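Local coordinates for De novo designed protein Foldit4 (Synthetic construct, PDB 6WI5) that is a de novo designed alpha+beta protein with no known natural function, made as a Foldit design to adopt a two-helix, four-stranded antiparallel fold, at residues E2-I7 against H51-H56. Sequence-based numbering, arbitrary orientation.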
loop_
_atom_site.group_PDB
_atom_site.type_symbol
_atom_site.label_atom_id
_atom_site.label_comp_id
_atom_site.label_asym_id
_atom_site.label_seq_id
_atom_site.Cartn_x
_atom_site.Cartn_y
_atom_site.Cartn_z
ATOM N N GLU A 2 -8.345 -5.615 -15.564
ATOM C CA GLU A 2 -7.946 -4.838 -14.402
ATOM C C GLU A 2 -6.776 -5.504 -13.688
ATOM O O GLU A 2 -6.598 -6.724 -13.742
ATOM C CB GLU A 2 -9.117 -4.665 -13.431
ATOM C CG GLU A 2 -9.516 -5.934 -12.693
ATOM C CD GLU A 2 -10.535 -5.678 -11.598
ATOM O OE1 GLU A 2 -11.071 -4.553 -11.533
ATOM O OE2 GLU A 2 -10.796 -6.603 -10.797
ATOM N N VAL A 3 -5.974 -4.682 -13.017
ATOM C CA VAL A 3 -4.857 -5.146 -12.202
ATOM C C VAL A 3 -5.209 -4.910 -10.741
ATOM O O VAL A 3 -5.689 -3.828 -10.380
ATOM C CB VAL A 3 -3.547 -4.428 -12.572
ATOM C CG1 VAL A 3 -2.391 -4.975 -11.748
ATOM C CG2 VAL A 3 -3.265 -4.570 -14.059
ATOM N N VAL A 4 -4.978 -5.919 -9.904
ATOM C CA VAL A 4 -5.205 -5.826 -8.467
ATOM C C VAL A 4 -3.873 -6.032 -7.764
ATOM O O VAL A 4 -3.179 -7.023 -8.018
ATOM C CB VAL A 4 -6.241 -6.854 -7.982
ATOM C CG1 VAL A 4 -6.436 -6.737 -6.477
ATOM C CG2 VAL A 4 -7.561 -6.669 -8.713
ATOM N N VAL A 5 -3.516 -5.099 -6.885
ATOM C CA VAL A 5 -2.292 -5.180 -6.098
ATOM C C VAL A 5 -2.665 -5.129 -4.626
ATOM O O VAL A 5 -3.429 -4.254 -4.204
ATOM C CB VAL A 5 -1.306 -4.053 -6.450
ATOM C CG1 VAL A 5 -0.099 -4.100 -5.522
ATOM C CG2 VAL A 5 -0.868 -4.178 -7.889
ATOM N N GLU A 6 -2.130 -6.068 -3.852
ATOM C CA GLU A 6 -2.339 -6.123 -2.413
ATOM C C GLU A 6 -0.994 -5.968 -1.723
ATOM O O GLU A 6 -0.067 -6.740 -1.982
ATOM C CB GLU A 6 -3.007 -7.436 -2.005
ATOM C CG GLU A 6 -4.238 -7.772 -2.826
ATOM C CD GLU A 6 -4.677 -9.211 -2.651
ATOM O OE1 GLU A 6 -5.298 -9.524 -1.615
ATOM O OE2 GLU A 6 -4.384 -10.032 -3.546
ATOM N N ILE A 7 -0.888 -4.965 -0.856
ATOM C CA ILE A 7 0.352 -4.646 -0.160
ATOM C C ILE A 7 0.135 -4.877 1.328
ATOM O O ILE A 7 -0.799 -4.321 1.916
ATOM C CB ILE A 7 0.797 -3.198 -0.430
ATOM C CG1 ILE A 7 0.864 -2.932 -1.934
ATOM C CG2 ILE A 7 2.146 -2.926 0.219
ATOM C CD1 ILE A 7 1.223 -1.506 -2.280
ATOM N N HIS A 51 -2.885 -3.457 5.463
ATOM C CA HIS A 51 -3.201 -4.082 4.185
ATOM C C HIS A 51 -3.786 -3.030 3.255
ATOM O O HIS A 51 -4.785 -2.386 3.593
ATOM C CB HIS A 51 -4.178 -5.243 4.366
ATOM C CG HIS A 51 -3.603 -6.405 5.116
ATOM N ND1 HIS A 51 -3.347 -7.621 4.521
ATOM C CD2 HIS A 51 -3.228 -6.531 6.411
ATOM C CE1 HIS A 51 -2.842 -8.450 5.419
ATOM N NE2 HIS A 51 -2.759 -7.814 6.572
ATOM N N VAL A 52 -3.165 -2.860 2.091
ATOM C CA VAL A 52 -3.607 -1.904 1.082
ATOM C C VAL A 52 -3.944 -2.681 -0.181
ATOM O O VAL A 52 -3.092 -3.403 -0.715
ATOM C CB VAL A 52 -2.538 -0.839 0.792
ATOM C CG1 VAL A 52 -3.078 0.204 -0.174
ATOM C CG2 VAL A 52 -2.061 -0.191 2.083
ATOM N N ARG A 53 -5.176 -2.536 -0.658
ATOM C CA ARG A 53 -5.607 -3.141 -1.911
ATOM C C ARG A 53 -5.923 -2.042 -2.916
ATOM O O ARG A 53 -6.683 -1.116 -2.613
ATOM C CB ARG A 53 -6.824 -4.045 -1.707
ATOM C CG ARG A 53 -7.212 -4.818 -2.955
ATOM C CD ARG A 53 -8.325 -5.813 -2.679
ATOM N NE ARG A 53 -9.532 -5.162 -2.184
ATOM C CZ ARG A 53 -10.445 -4.591 -2.964
ATOM N NH1 ARG A 53 -10.283 -4.584 -4.280
ATOM N NH2 ARG A 53 -11.517 -4.024 -2.428
ATOM N N ILE A 54 -5.336 -2.148 -4.105
ATOM C CA ILE A 54 -5.467 -1.143 -5.153
ATOM C C ILE A 54 -5.921 -1.834 -6.429
ATOM O O ILE A 54 -5.347 -2.855 -6.823
ATOM C CB ILE A 54 -4.142 -0.391 -5.387
ATOM C CG1 ILE A 54 -3.722 0.361 -4.125
ATOM C CG2 ILE A 54 -4.270 0.570 -6.552
ATOM C CD1 ILE A 54 -2.375 1.038 -4.240
ATOM N N ARG A 55 -6.948 -1.282 -7.071
ATOM C CA ARG A 55 -7.476 -1.813 -8.321
ATOM C C ARG A 55 -7.426 -0.731 -9.391
ATOM O O ARG A 55 -7.801 0.418 -9.136
ATOM C CB ARG A 55 -8.914 -2.317 -8.150
ATOM C CG ARG A 55 -9.054 -3.579 -7.315
ATOM C CD ARG A 55 -10.252 -4.394 -7.785
ATOM N NE ARG A 55 -11.485 -3.613 -7.770
ATOM C CZ ARG A 55 -12.542 -3.895 -7.016
ATOM N NH1 ARG A 55 -12.528 -4.955 -6.221
ATOM N NH2 ARG A 55 -13.620 -3.123 -7.065
ATOM N N HIS A 56 -6.965 -1.102 -10.586
ATOM C CA HIS A 56 -6.896 -0.167 -11.701
ATOM C C HIS A 56 -6.802 -0.954 -12.999
ATOM O O HIS A 56 -6.438 -2.133 -13.009
ATOM C CB HIS A 56 -5.707 0.789 -11.563
ATOM C CG HIS A 56 -5.841 2.043 -12.372
ATOM N ND1 HIS A 56 -5.050 2.312 -13.466
ATOM C CD2 HIS A 56 -6.680 3.098 -12.242
ATOM C CE1 HIS A 56 -5.394 3.484 -13.976
ATOM N NE2 HIS A 56 -6.378 3.979 -13.252
HETATM O O HOH W 1 -11.080 -7.484 -7.629
#
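Val3, Val5 and Ile7 pair with His56, Ile54 and Val52 as antiparallel hydrogen-bonded pairs, the axes of strands 3-7 and 51-56 coming within 4.6 Å at 169°. Six N-H...O bonds make up the ladder, from Val3 N to His56 O at 2.6 Å to His56 N to Val3 O at 3.0 Å, and every N-H...O angle is at least 160°. Between these pairs lie the non-hydrogen-bonded pairs Val4-Arg55 and Glu6-Arg53, where CA-H groups approach carbonyl oxygens, as Glu6 CA does Val52 O at 3.3 Å. The side chains of Val3, Val5, Ile7, Val52, Ile54 and His56 share one face, on which Val5 and Ile54 both touch Ile62 of helix 59-76; Ile7 CB meets Val52 CB at 4.3 Å. The two strands are the inner pair of a four-stranded antiparallel sheet of order 2-3-1-4, one face of which packs on helices: a two-layer alpha/beta sandwich with ferredoxin-like βαββαβ topology. Across the other face, Val4 and Arg55 run alongside each other, Val4 CG2 lying 3.6 Å from Arg55 CD. Val4 chi1 of 179° sets CG1 anti to the backbone N, leaving CG2 anti to the carbonyl carbon and beside the arginine's aliphatic stem. Glu2 reaches the same arginine obliquely: its OE1 is 3.9 Å from Arg55 NE but well out of the guanidinium plane, a long, purely electrostatic salt bridge, supplemented by a water weakly linking Glu2 OE2 to Arg55 NH1. Arg55 NH2 pairs with Glu36, whereas Glu6 crosses the Arg53 stem by its CG and directs its carboxylate to Arg85.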